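Local coordinates for protein amidohydrolases (Mycoplasma synoviae, PDB 3MSR) that hydrolyses 1,4-lactones, notably D-xylono- and L-arabino-1,4-lactone 5-phosphates, with two zinc ions bound in a TIM-barrel active site, at residues H40-M45 with R277-R282; T99-A104 with K124-E129; G152-G157 with T181-L186. One frame throughout, in Å; residues are numbered along the deposited sequence.

How the interactions relate
The chain enters interaction 1 first, at residues 40-45, in the loop before helix 48-60. That contact closes only at 277-282, after strand 269-271, the last strand of the parallel sheet. Interactions 2 and 3 both nest inside this long loop. Interaction 2 closes first and joins strand 94-100 to helix 119-131. Interaction 3 follows in series and pairs strand 153-157 with strand 185-188. The two touch, their centres about 9 Å apart, because strands 94-100 and 153-157 are neighbours in the barrel. T99 N meets I153 O, and F101 N meets K155 O. Interaction 1 lies about 24 Å and 25 Å from them, centre to centre, and touches neither.

Interaction 1: residues H40-M45 with R277-R282; sequences HIDFLM and RILYQR. With PO4 (phosphate ion), chain C.
R277 reaches across to 40-45, and its guanidinium ends between D42, H40 and a bound phosphate. Its CB lies over one face of the Y280 ring. CG comes to 3.4 Å from CE1 of F43, obliquely to that ring. CD lies beside phosphate oxygens, and NE lies 3.6 Å from CB of D42. The chain bends at chi3 (54°), which turns the guanidinium toward D42. NH2 then forms a salt bridge to D42 OD2, 2.9 Å and nearly straight (165°). OD2 is in the guanidinium plane, but NH2 meets the carboxylate from above its plane. The same NH2 sits over the centre of one face of the H40 ring, 3.6 Å from CE1. NH1 bonds phosphate O1 at 3.1 Å.

Y280 OH bonds phosphate O4, and K246 and Y247 also grip the ion. R277 to Y280 bind substrate, so the ion probably marks the site of the substrate phosphate. The backbones join through I278 N to D42 O, 2.8 Å. M45 is present as selenomethionine, and its SE packs on the R277 backbone. Here the loop after strand 269-271 meets the loop between helices 35-39 and 48-60; Y284 of helix 282-287 touches M45 and I278.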
ATOM      1  N   HIS A  40      -6.704 -17.983   7.764  1.00 28.08           N
ATOM      2  CA  HIS A  40      -5.598 -18.716   8.359  1.00 22.61           C
ATOM      3  C   HIS A  40      -5.098 -18.017   9.612  1.00 18.75           C
ATOM      4  O   HIS A  40      -4.905 -16.796   9.624  1.00 20.09           O
ATOM      5  CB  HIS A  40      -4.464 -18.811   7.344  1.00 22.58           C
ATOM      6  CG  HIS A  40      -3.515 -19.940   7.612  1.00 26.33           C
ATOM      7  ND1 HIS A  40      -2.688 -19.972   8.716  1.00 20.36           N
ATOM      8  CD2 HIS A  40      -3.284 -21.094   6.928  1.00 28.69           C
ATOM      9  CE1 HIS A  40      -1.983 -21.093   8.702  1.00 25.14           C
ATOM     10  NE2 HIS A  40      -2.317 -21.787   7.624  1.00 23.12           N
ATOM     11  N   ILE A  41      -4.841 -18.785  10.652  1.00 16.89           N
ATOM     12  CA  ILE A  41      -4.260 -18.235  11.872  1.00 16.21           C
ATOM     13  C   ILE A  41      -2.928 -17.466  11.646  1.00 19.38           C
ATOM     14  O   ILE A  41      -2.624 -16.546  12.402  1.00 17.79           O
ATOM     15  CB  ILE A  41      -4.076 -19.328  12.949  1.00 17.99           C
ATOM     16  CG1 ILE A  41      -3.779 -18.733  14.341  1.00 17.67           C
ATOM     17  CG2 ILE A  41      -2.919 -20.261  12.572  1.00 18.70           C
ATOM     18  CD1 ILE A  41      -4.811 -17.685  14.837  1.00 17.20           C
ATOM     19  N   ASP A  42      -2.158 -17.795  10.595  1.00 17.64           N
ATOM     20  CA  ASP A  42      -0.851 -17.166  10.376  1.00 15.72           C
ATOM     21  C   ASP A  42      -0.973 -15.680  10.074  1.00 16.16           C
ATOM     22  O   ASP A  42       0.027 -14.963  10.131  1.00 15.70           O
ATOM     23  CB  ASP A  42      -0.069 -17.839   9.236  1.00 18.48           C
ATOM     24  CG  ASP A  42       0.574 -19.170   9.661  1.00 21.76           C
ATOM     25  OD1 ASP A  42       0.304 -19.620  10.814  1.00 21.27           O
ATOM     26  OD2 ASP A  42       1.360 -19.741   8.856  1.00 19.48           O
ATOM     27  N   PHE A  43      -2.179 -15.232   9.733  1.00 13.33           N
ATOM     28  CA  PHE A  43      -2.397 -13.825   9.453  1.00 14.30           C
ATOM     29  C   PHE A  43      -2.527 -13.020  10.736  1.00 15.43           C
ATOM     30  O   PHE A  43      -2.578 -11.808  10.672  1.00 17.42           O
ATOM     31  CB  PHE A  43      -3.608 -13.601   8.561  1.00 17.25           C
ATOM     32  CG  PHE A  43      -3.383 -14.031   7.151  1.00 19.06           C
ATOM     33  CD1 PHE A  43      -2.555 -13.307   6.326  1.00 17.21           C
ATOM     34  CD2 PHE A  43      -3.979 -15.175   6.651  1.00 23.63           C
ATOM     35  CE1 PHE A  43      -2.330 -13.700   5.004  1.00 19.99           C
ATOM     36  CE2 PHE A  43      -3.756 -15.577   5.320  1.00 25.83           C
ATOM     37  CZ  PHE A  43      -2.919 -14.843   4.502  1.00 19.84           C
ATOM     38  N   LEU A  44      -2.551 -13.684  11.898  1.00 14.43           N
ATOM     39  CA  LEU A  44      -2.634 -12.978  13.167  1.00 13.73           C
ATOM     40  C   LEU A  44      -1.215 -12.593  13.641  1.00 15.88           C
ATOM     41  O   LEU A  44      -0.365 -13.481  13.860  1.00 14.02           O
ATOM     42  CB  LEU A  44      -3.311 -13.846  14.232  1.00 13.19           C
ATOM     43  CG  LEU A  44      -3.437 -13.223  15.627  1.00 17.20           C
ATOM     44  CD1 LEU A  44      -4.385 -12.030  15.610  1.00 14.61           C
ATOM     45  CD2 LEU A  44      -3.942 -14.275  16.644  1.00 17.17           C
HETATM   46  N   MSE A  45      -0.958 -11.296  13.823  1.00 12.58           N
HETATM   47  CA  MSE A  45       0.390 -10.862  14.165  1.00 12.77           C
HETATM   48  C   MSE A  45       0.298  -9.825  15.237  1.00 13.45           C
HETATM   49  O   MSE A  45      -0.086  -8.690  14.954  1.00 14.02           O
HETATM   50  CB  MSE A  45       1.113 -10.302  12.919  1.00 12.96           C
HETATM   51  CG  MSE A  45       1.314 -11.382  11.819  1.00 15.72           C
HETATM   52 SE   MSE A  45       1.871 -10.656  10.043  1.00 27.55          SE
HETATM   53  CE  MSE A  45       3.717  -9.944  10.461  1.00 13.53           C
ATOM     54  N   ARG A 277       2.149 -12.407   6.866  1.00 13.29           N
ATOM     55  CA  ARG A 277       1.933 -13.636   7.652  1.00 15.93           C
ATOM     56  C   ARG A 277       3.036 -13.761   8.661  1.00 13.00           C
ATOM     57  O   ARG A 277       4.128 -13.242   8.447  1.00 12.31           O
ATOM     58  CB  ARG A 277       1.938 -14.888   6.759  1.00 14.86           C
ATOM     59  CG  ARG A 277       0.787 -14.897   5.765  1.00 17.52           C
ATOM     60  CD  ARG A 277       0.762 -16.162   4.918  1.00 15.91           C
ATOM     61  NE  ARG A 277       0.770 -17.364   5.762  1.00 18.50           N
ATOM     62  CZ  ARG A 277       0.146 -18.487   5.430  1.00 19.94           C
ATOM     63  NH1 ARG A 277      -0.535 -18.534   4.280  1.00 20.55           N
ATOM     64  NH2 ARG A 277       0.199 -19.541   6.236  1.00 17.80           N
ATOM     65  N   ILE A 278       2.761 -14.472   9.748  1.00 13.71           N
ATOM     66  CA  ILE A 278       3.698 -14.535  10.855  1.00 13.73           C
ATOM     67  C   ILE A 278       5.063 -15.151  10.495  1.00 13.28           C
ATOM     68  O   ILE A 278       6.081 -14.768  11.074  1.00 13.63           O
ATOM     69  CB  ILE A 278       3.058 -15.251  12.071  1.00 17.13           C
ATOM     70  CG1 ILE A 278       3.792 -14.925  13.361  1.00 14.61           C
ATOM     71  CG2 ILE A 278       2.886 -16.761  11.834  1.00 11.37           C
ATOM     72  CD1 ILE A 278       2.837 -15.052  14.606  1.00 16.82           C
ATOM     73  N   LEU A 279       5.115 -16.057   9.521  1.00 11.63           N
ATOM     74  CA  LEU A 279       6.405 -16.656   9.167  1.00 13.31           C
ATOM     75  C   LEU A 279       7.159 -15.861   8.107  1.00 12.48           C
ATOM     76  O   LEU A 279       8.198 -16.314   7.610  1.00 13.84           O
ATOM     77  CB  LEU A 279       6.231 -18.117   8.708  1.00 11.48           C
ATOM     78  CG  LEU A 279       5.627 -19.016   9.794  1.00 15.35           C
ATOM     79  CD1 LEU A 279       5.596 -20.484   9.313  1.00 14.62           C
ATOM     80  CD2 LEU A 279       6.353 -18.849  11.156  1.00 10.68           C
ATOM     81  N   TYR A 280       6.648 -14.695   7.749  1.00 10.33           N
ATOM     82  CA  TYR A 280       7.298 -13.878   6.725  1.00 10.57           C
ATOM     83  C   TYR A 280       8.240 -12.804   7.308  1.00 11.79           C
ATOM     84  O   TYR A 280       8.692 -11.878   6.581  1.00 13.33           O
ATOM     85  CB  TYR A 280       6.247 -13.227   5.809  1.00 10.71           C
ATOM     86  CG  TYR A 280       5.502 -14.171   4.850  1.00 10.24           C
ATOM     87  CD1 TYR A 280       5.803 -15.512   4.793  1.00 11.83           C
ATOM     88  CD2 TYR A 280       4.510 -13.683   4.001  1.00 11.54           C
ATOM     89  CE1 TYR A 280       5.137 -16.362   3.937  1.00 12.18           C
ATOM     90  CE2 TYR A 280       3.837 -14.501   3.125  1.00 13.15           C
ATOM     91  CZ  TYR A 280       4.155 -15.857   3.099  1.00 14.62           C
ATOM     92  OH  TYR A 280       3.492 -16.696   2.244  1.00 13.50           O
ATOM     93  N   GLN A 281       8.517 -12.903   8.612  1.00 11.06           N
ATOM     94  CA  GLN A 281       9.497 -12.022   9.268  1.00 12.64           C
ATOM     95  C   GLN A 281      10.376 -12.890  10.131  1.00 13.61           C
ATOM     96  O   GLN A 281       9.924 -13.946  10.601  1.00 12.24           O
ATOM     97  CB  GLN A 281       8.810 -10.955  10.135  1.00 11.44           C
ATOM     98  CG  GLN A 281       7.918  -9.992   9.302  1.00 15.40           C
ATOM     99  CD  GLN A 281       7.494  -8.726  10.038  1.00 14.52           C
ATOM    100  OE1 GLN A 281       7.912  -8.458  11.183  1.00 13.80           O
ATOM    101  NE2 GLN A 281       6.703  -7.919   9.366  1.00 13.38           N
ATOM    102  N   ARG A 282      11.616 -12.452  10.330  1.00 12.10           N
ATOM    103  CA  ARG A 282      12.613 -13.257  11.033  1.00 11.05           C
ATOM    104  C   ARG A 282      12.306 -13.336  12.537  1.00 13.71           C
ATOM    105  O   ARG A 282      12.261 -14.421  13.119  1.00 11.29           O
ATOM    106  CB  ARG A 282      14.025 -12.712  10.817  1.00 10.40           C
ATOM    107  CG  ARG A 282      15.075 -13.632  11.332  1.00 12.07           C
ATOM    108  CD  ARG A 282      16.464 -13.034  11.082  1.00 15.93           C
ATOM    109  NE  ARG A 282      16.849 -12.191  12.198  1.00 17.64           N
ATOM    110  CZ  ARG A 282      17.338 -12.659  13.348  1.00 20.52           C
ATOM    111  NH1 ARG A 282      17.648 -11.813  14.323  1.00 19.61           N
ATOM    112  NH2 ARG A 282      17.542 -13.964  13.530  1.00 18.49           N
TER
HETATM  113  P   PO4 C 363       0.204 -15.481   1.217  1.00 22.11           P
HETATM  114  O1  PO4 C 363      -0.113 -16.844   1.735  1.00 20.32           O
HETATM  115  O2  PO4 C 363      -0.578 -15.262  -0.052  1.00 26.60           O
HETATM  116  O3  PO4 C 363      -0.157 -14.374   2.180  1.00 23.22           O
HETATM  117  O4  PO4 C 363       1.706 -15.473   0.904  1.00 18.20           O

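Interaction 2: residues T99-A104 with K124-E129; sequences TGFHKA and KMCVAE
The F101 ring meets C126 obliquely, with SG 4.1 Å from CE2, in a Cys sulfur-aromatic contact. The contact packs a helix on a strand of the TIM barrel. W113 and Y107 also pack on this ring; Y107 meets it edge-to-face. The other flat group is the E129 carboxylate. T99 OG1 approaches E129 OE1 on the anti lone pair, away from OE2.

Strand 94-100 of the parallel barrel sheet is covered by helix 119-131, later in the same beta-alpha connection. T99 lies nearest C126 in the backbone, and C126 and E129, three residues apart on the helix, both point at it. The SG of C126 sits 3.9 Å from T99 OG1 and 4.0 Å from G100 N. T99 CG2 comes to 3.9 Å from the C126 carbonyl O. The backbone angles of G100 (phi 90°, psi -145°) suit a glycine.

The E129 carboxylate is buried but well supplied with partners. OE1 also forms a salt bridge with R76, and OE2 accepts from D135 N. Such partners would probably favour the charged form. V173 and T177 of helix 165-181 also touch C126. T99 OG1 stands anti to its own N (chi1 -172°), and from there it donates its hydrogen to E129 OE1 at 2.7 Å.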
ATOM      1  N   THR A  99      -5.707   4.578   5.495  1.00  7.85           N
ATOM      2  CA  THR A  99      -7.151   4.528   5.675  1.00  7.78           C
ATOM      3  C   THR A  99      -7.767   3.700   4.542  1.00 10.55           C
ATOM      4  O   THR A  99      -7.028   2.979   3.861  1.00  8.37           O
ATOM      5  CB  THR A  99      -7.763   5.936   5.870  1.00  9.24           C
ATOM      6  OG1 THR A  99      -9.146   5.804   6.232  1.00  9.73           O
ATOM      7  CG2 THR A  99      -7.561   6.867   4.655  1.00  8.78           C
ATOM      8  N   GLY A 100      -9.087   3.750   4.336  1.00  8.55           N
ATOM      9  CA  GLY A 100      -9.676   3.127   3.155  1.00  7.79           C
ATOM     10  C   GLY A 100     -10.091   1.671   3.343  1.00  9.15           C
ATOM     11  O   GLY A 100     -10.467   1.286   4.426  1.00 10.80           O
ATOM     12  N   PHE A 101      -9.953   0.851   2.314  1.00  8.07           N
ATOM     13  CA  PHE A 101     -10.600  -0.461   2.277  1.00 10.57           C
ATOM     14  C   PHE A 101      -9.737  -1.487   1.615  1.00 10.45           C
ATOM     15  O   PHE A 101      -8.910  -1.136   0.784  1.00 11.19           O
ATOM     16  CB  PHE A 101     -11.881  -0.328   1.436  1.00  9.51           C
ATOM     17  CG  PHE A 101     -12.908   0.500   2.134  1.00 11.16           C
ATOM     18  CD1 PHE A 101     -13.717  -0.093   3.105  1.00  9.13           C
ATOM     19  CD2 PHE A 101     -12.954   1.871   1.936  1.00  9.19           C
ATOM     20  CE1 PHE A 101     -14.602   0.668   3.840  1.00 11.92           C
ATOM     21  CE2 PHE A 101     -13.829   2.652   2.674  1.00  9.96           C
ATOM     22  CZ  PHE A 101     -14.665   2.049   3.632  1.00 10.54           C
ATOM     23  N   HIS A 102      -9.982  -2.754   1.921  1.00 11.90           N
ATOM     24  CA  HIS A 102      -9.390  -3.868   1.171  1.00 12.62           C
ATOM     25  C   HIS A 102     -10.352  -4.329   0.056  1.00 13.59           C
ATOM     26  O   HIS A 102     -11.313  -3.654  -0.265  1.00 11.29           O
ATOM     27  CB  HIS A 102      -9.122  -5.034   2.116  1.00 14.29           C
ATOM     28  CG  HIS A 102      -7.854  -5.782   1.811  1.00 19.33           C
ATOM     29  ND1 HIS A 102      -7.562  -6.277   0.553  1.00 22.28           N
ATOM     30  CD2 HIS A 102      -6.815  -6.144   2.609  1.00 19.26           C
ATOM     31  CE1 HIS A 102      -6.400  -6.910   0.590  1.00 21.47           C
ATOM     32  NE2 HIS A 102      -5.925  -6.843   1.822  1.00 21.84           N
ATOM     33  N   LYS A 103     -10.111  -5.490  -0.530  1.00 12.26           N
ATOM     34  CA  LYS A 103     -11.000  -5.958  -1.592  1.00 12.35           C
ATOM     35  C   LYS A 103     -12.359  -6.423  -1.007  1.00 12.75           C
ATOM     36  O   LYS A 103     -12.483  -6.641   0.215  1.00 12.76           O
ATOM     37  CB  LYS A 103     -10.300  -7.116  -2.304  1.00 13.43           C
ATOM     38  CG  LYS A 103     -10.137  -8.320  -1.412  1.00 17.47           C
ATOM     39  CD  LYS A 103      -9.107  -9.328  -1.964  1.00 20.15           C
ATOM     40  CE  LYS A 103      -9.097 -10.636  -1.074  1.00 24.21           C
ATOM     41  NZ  LYS A 103      -8.112 -11.721  -1.513  1.00 25.98           N
ATOM     42  N   ALA A 104     -13.368  -6.575  -1.859  1.00 11.49           N
ATOM     43  CA  ALA A 104     -14.780  -6.748  -1.420  1.00 14.98           C
ATOM     44  C   ALA A 104     -14.961  -8.008  -0.598  1.00 17.55           C
ATOM     45  O   ALA A 104     -15.868  -8.110   0.232  1.00 12.63           O
ATOM     46  CB  ALA A 104     -15.703  -6.847  -2.604  1.00 11.52           C
ATOM     47  N   LYS A 124     -16.027  11.209   3.774  1.00 13.63           N
ATOM     48  CA  LYS A 124     -15.826  12.041   4.956  1.00 13.63           C
ATOM     49  C   LYS A 124     -15.049  11.290   6.058  1.00 11.51           C
ATOM     50  O   LYS A 124     -14.138  11.860   6.682  1.00 10.66           O
ATOM     51  CB  LYS A 124     -17.155  12.530   5.528  1.00 14.22           C
ATOM     52  CG  LYS A 124     -17.870  13.600   4.710  1.00 16.27           C
ATOM     53  CD  LYS A 124     -19.068  14.091   5.581  1.00 22.14           C
ATOM     54  CE  LYS A 124     -20.159  14.790   4.789  1.00 37.29           C
ATOM     55  NZ  LYS A 124     -19.592  15.647   3.691  1.00 43.77           N
HETATM   56  N   MSE A 125     -15.421  10.038   6.321  1.00 11.63           N
HETATM   57  CA  MSE A 125     -14.704   9.259   7.340  1.00  9.69           C
HETATM   58  C   MSE A 125     -13.245   8.997   6.934  1.00  9.63           C
HETATM   59  O   MSE A 125     -12.366   8.966   7.787  1.00 10.12           O
HETATM   60  CB  MSE A 125     -15.386   7.915   7.606  1.00  9.83           C
HETATM   61  CG  MSE A 125     -16.733   8.023   8.268  1.00 10.31           C
HETATM   62 SE   MSE A 125     -16.634   8.976  10.046  1.00 32.67          SE
HETATM   63  CE  MSE A 125     -16.134   7.707  11.372  1.00 25.89           C
ATOM     64  N   CYS A 126     -12.980   8.760   5.657  1.00  8.46           N
ATOM     65  CA  CYS A 126     -11.583   8.562   5.229  1.00 10.65           C
ATOM     66  C   CYS A 126     -10.770   9.873   5.269  1.00 11.23           C
ATOM     67  O   CYS A 126      -9.649   9.906   5.775  1.00 10.80           O
ATOM     68  CB  CYS A 126     -11.503   7.910   3.857  1.00  9.92           C
ATOM     69  SG  CYS A 126     -12.191   6.198   3.833  1.00 11.20           S
ATOM     70  N   VAL A 127     -11.363  10.964   4.789  1.00 11.47           N
ATOM     71  CA  VAL A 127     -10.738  12.281   4.930  1.00 10.65           C
ATOM     72  C   VAL A 127     -10.403  12.571   6.423  1.00 10.22           C
ATOM     73  O   VAL A 127      -9.321  13.025   6.750  1.00 10.80           O
ATOM     74  CB  VAL A 127     -11.655  13.374   4.320  1.00 12.60           C
ATOM     75  CG1 VAL A 127     -11.220  14.812   4.768  1.00 12.94           C
ATOM     76  CG2 VAL A 127     -11.680  13.252   2.796  1.00 11.41           C
ATOM     77  N   ALA A 128     -11.330  12.269   7.323  1.00 10.62           N
ATOM     78  CA  ALA A 128     -11.112  12.468   8.750  1.00 11.82           C
ATOM     79  C   ALA A 128      -9.879  11.695   9.281  1.00 10.85           C
ATOM     80  O   ALA A 128      -9.151  12.199  10.133  1.00  9.20           O
ATOM     81  CB  ALA A 128     -12.416  12.118   9.582  1.00 10.45           C
ATOM     82  N   GLU A 129      -9.643  10.478   8.798  1.00 10.37           N
ATOM     83  CA  GLU A 129      -8.453   9.744   9.266  1.00 10.04           C
ATOM     84  C   GLU A 129      -7.163  10.401   8.712  1.00 11.24           C
ATOM     85  O   GLU A 129      -6.130  10.391   9.363  1.00 11.31           O
ATOM     86  CB  GLU A 129      -8.496   8.290   8.850  1.00  8.10           C
ATOM     87  CG  GLU A 129      -9.663   7.532   9.460  1.00  9.80           C
ATOM     88  CD  GLU A 129      -9.286   6.098   9.828  1.00 10.78           C
ATOM     89  OE1 GLU A 129      -8.909   5.315   8.921  1.00 10.54           O
ATOM     90  OE2 GLU A 129      -9.338   5.772  11.032  1.00 10.36           O
TER

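Interaction 3: residues G152-G157 with T181-L186; sequences GIIKAG and TGCPIL
K155, which pairs with L186 here, is an N6-carboxylated lysine whose carbamate bridges the two zinc ions. Its CA-H points at L186 O, with CA 3.3 Å from that oxygen. The side chain leaves the strand fully extended, CG anti to the backbone N (chi1 -167°), and this carries NZ toward the metal site. NZ bonds M69 O, and H188, a ligand of the second zinc, lies close by.

The backbones pair as parallel strands. I154 uses both of its polar atoms: its N bonds P184 O at 3.0 Å, and its O accepts from L186 N, also at 3.0 Å. A156 N then reaches L186 O at 3.2 Å. The ladder thus begins at a proline, which has no N-H but lends its carbonyl. The P184 ring also rests against the start of the first strand, with CG 3.2 Å from G152 O.

Side chains alternate between two faces. On the face of K155 and L186, I153 crosses L186 obliquely, its CD1 3.9 Å from L186 CB. On the other face I154 and I185 lie side by side and point the same way, with I154 CG2 3.7 Å from I185 CG1. The same CG2 meets C183 SG at 4.0 Å. C183 N bonds T181 OG1 in an ST turn, just where the chain leaves its helix through G182.

These two strands and helix 165-181 form a beta-alpha-beta crossover unit. A174 and T177 of that helix cover I154, and S178 covers I185. C126 of helix 119-131 also touches I154. On the other side, strand 153-157 bonds strand 94-100 through I153 and K155, so it sits between its two neighbours in the barrel.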
ATOM      1  N   GLY A 152      -1.526   8.463   6.259  1.00  9.78           N
ATOM      2  CA  GLY A 152      -0.839   9.202   5.185  1.00  8.35           C
ATOM      3  C   GLY A 152      -1.016   8.623   3.794  1.00  9.21           C
ATOM      4  O   GLY A 152      -0.264   8.971   2.870  1.00 10.72           O
ATOM      5  N   ILE A 153      -2.016   7.754   3.629  1.00  8.92           N
ATOM      6  CA  ILE A 153      -2.280   7.089   2.345  1.00 10.27           C
ATOM      7  C   ILE A 153      -3.669   6.394   2.436  1.00 10.59           C
ATOM      8  O   ILE A 153      -4.163   6.115   3.549  1.00 10.13           O
ATOM      9  CB  ILE A 153      -1.166   6.046   2.027  1.00  8.74           C
ATOM     10  CG1 ILE A 153      -1.245   5.548   0.580  1.00  9.09           C
ATOM     11  CG2 ILE A 153      -1.220   4.868   3.027  1.00  7.79           C
ATOM     12  CD1 ILE A 153       0.008   4.763   0.125  1.00 10.02           C
ATOM     13  N   ILE A 154      -4.294   6.108   1.292  1.00  8.82           N
ATOM     14  CA  ILE A 154      -5.584   5.432   1.312  1.00  9.44           C
ATOM     15  C   ILE A 154      -5.481   4.179   0.464  1.00 10.80           C
ATOM     16  O   ILE A 154      -4.844   4.195  -0.603  1.00 10.09           O
ATOM     17  CB  ILE A 154      -6.774   6.324   0.803  1.00  9.50           C
ATOM     18  CG1 ILE A 154      -8.112   5.582   1.021  1.00  9.39           C
ATOM     19  CG2 ILE A 154      -6.611   6.723  -0.663  1.00  7.01           C
ATOM     20  CD1 ILE A 154      -9.346   6.528   1.172  1.00  6.95           C
ATOM     21  N   LYS A 155      -6.075   3.095   0.953  1.00  8.05           N
ATOM     22  CA  LYS A 155      -6.024   1.843   0.252  1.00  8.47           C
ATOM     23  C   LYS A 155      -7.359   1.574  -0.418  1.00  9.73           C
ATOM     24  O   LYS A 155      -8.401   2.052   0.042  1.00 10.05           O
ATOM     25  CB  LYS A 155      -5.694   0.711   1.228  1.00  9.62           C
ATOM     26  CG  LYS A 155      -5.325  -0.562   0.537  1.00 10.53           C
ATOM     27  CD  LYS A 155      -5.061  -1.693   1.531  1.00 11.48           C
ATOM     28  CE  LYS A 155      -4.416  -2.896   0.809  1.00 13.78           C
ATOM     29  NZ  LYS A 155      -3.716  -3.856   1.732  1.00 20.88           N
ATOM     30  N   ALA A 156      -7.311   0.823  -1.523  1.00 10.41           N
ATOM     31  CA  ALA A 156      -8.438   0.056  -2.078  1.00 11.10           C
ATOM     32  C   ALA A 156      -7.901  -1.301  -2.536  1.00 10.66           C
ATOM     33  O   ALA A 156      -6.701  -1.498  -2.536  1.00 10.09           O
ATOM     34  CB  ALA A 156      -9.129   0.789  -3.274  1.00 10.52           C
ATOM     35  N   GLY A 157      -8.787  -2.223  -2.911  1.00 10.78           N
ATOM     36  CA  GLY A 157      -8.387  -3.537  -3.396  1.00 12.19           C
ATOM     37  C   GLY A 157      -9.393  -4.108  -4.388  1.00 12.14           C
ATOM     38  O   GLY A 157     -10.594  -3.801  -4.324  1.00 11.44           O
ATOM     39  N   THR A 181      -7.724  15.596  -0.091  1.00 11.00           N
ATOM     40  CA  THR A 181      -6.678  15.752   0.921  1.00 10.48           C
ATOM     41  C   THR A 181      -5.281  15.886   0.330  1.00 10.62           C
ATOM     42  O   THR A 181      -4.381  16.334   1.017  1.00 11.43           O
ATOM     43  CB  THR A 181      -6.674  14.596   1.878  1.00 10.62           C
ATOM     44  OG1 THR A 181      -6.214  13.444   1.180  1.00  9.72           O
ATOM     45  CG2 THR A 181      -8.070  14.309   2.398  1.00  9.59           C
ATOM     46  N   GLY A 182      -5.100  15.501  -0.930  1.00 10.29           N
ATOM     47  CA  GLY A 182      -3.779  15.392  -1.528  1.00  9.52           C
ATOM     48  C   GLY A 182      -3.059  14.077  -1.237  1.00 12.10           C
ATOM     49  O   GLY A 182      -1.914  13.865  -1.665  1.00 12.18           O
ATOM     50  N   CYS A 183      -3.715  13.145  -0.539  1.00 11.78           N
ATOM     51  CA  CYS A 183      -2.976  11.948  -0.099  1.00 10.44           C
ATOM     52  C   CYS A 183      -2.692  10.965  -1.241  1.00 10.49           C
ATOM     53  O   CYS A 183      -3.357  10.953  -2.254  1.00 11.46           O
ATOM     54  CB  CYS A 183      -3.681  11.218   1.063  1.00  9.83           C
ATOM     55  SG  CYS A 183      -5.199  10.328   0.520  1.00 11.32           S
ATOM     56  N   PRO A 184      -1.686  10.124  -1.068  1.00  9.93           N
ATOM     57  CA  PRO A 184      -1.447   9.103  -2.076  1.00 10.40           C
ATOM     58  C   PRO A 184      -2.402   7.924  -1.958  1.00 10.83           C
ATOM     59  O   PRO A 184      -3.100   7.767  -0.950  1.00  9.81           O
ATOM     60  CB  PRO A 184      -0.025   8.635  -1.761  1.00  9.19           C
ATOM     61  CG  PRO A 184       0.207   8.992  -0.342  1.00  9.68           C
ATOM     62  CD  PRO A 184      -0.530  10.307  -0.173  1.00 10.29           C
ATOM     63  N   ILE A 185      -2.397   7.060  -2.980  1.00 10.23           N
ATOM     64  CA  ILE A 185      -3.279   5.899  -3.040  1.00 10.41           C
ATOM     65  C   ILE A 185      -2.444   4.646  -3.330  1.00 11.53           C
ATOM     66  O   ILE A 185      -1.497   4.681  -4.115  1.00 10.37           O
ATOM     67  CB  ILE A 185      -4.261   6.070  -4.212  1.00 11.35           C
ATOM     68  CG1 ILE A 185      -5.103   7.320  -3.989  1.00 11.06           C
ATOM     69  CG2 ILE A 185      -5.131   4.821  -4.450  1.00 10.51           C
ATOM     70  CD1 ILE A 185      -5.914   7.725  -5.252  1.00 10.17           C
ATOM     71  N   LEU A 186      -2.779   3.540  -2.689  1.00 11.34           N
ATOM     72  CA  LEU A 186      -2.198   2.263  -3.111  1.00 11.09           C
ATOM     73  C   LEU A 186      -3.344   1.271  -3.270  1.00 11.53           C
ATOM     74  O   LEU A 186      -4.221   1.178  -2.383  1.00  9.71           O
ATOM     75  CB  LEU A 186      -1.152   1.733  -2.098  1.00  8.84           C
ATOM     76  CG  LEU A 186      -0.463   0.409  -2.507  1.00 12.68           C
ATOM     77  CD1 LEU A 186       1.022   0.327  -2.063  1.00 10.05           C
ATOM     78  CD2 LEU A 186      -1.232  -0.823  -2.015  1.00  9.48           C
TER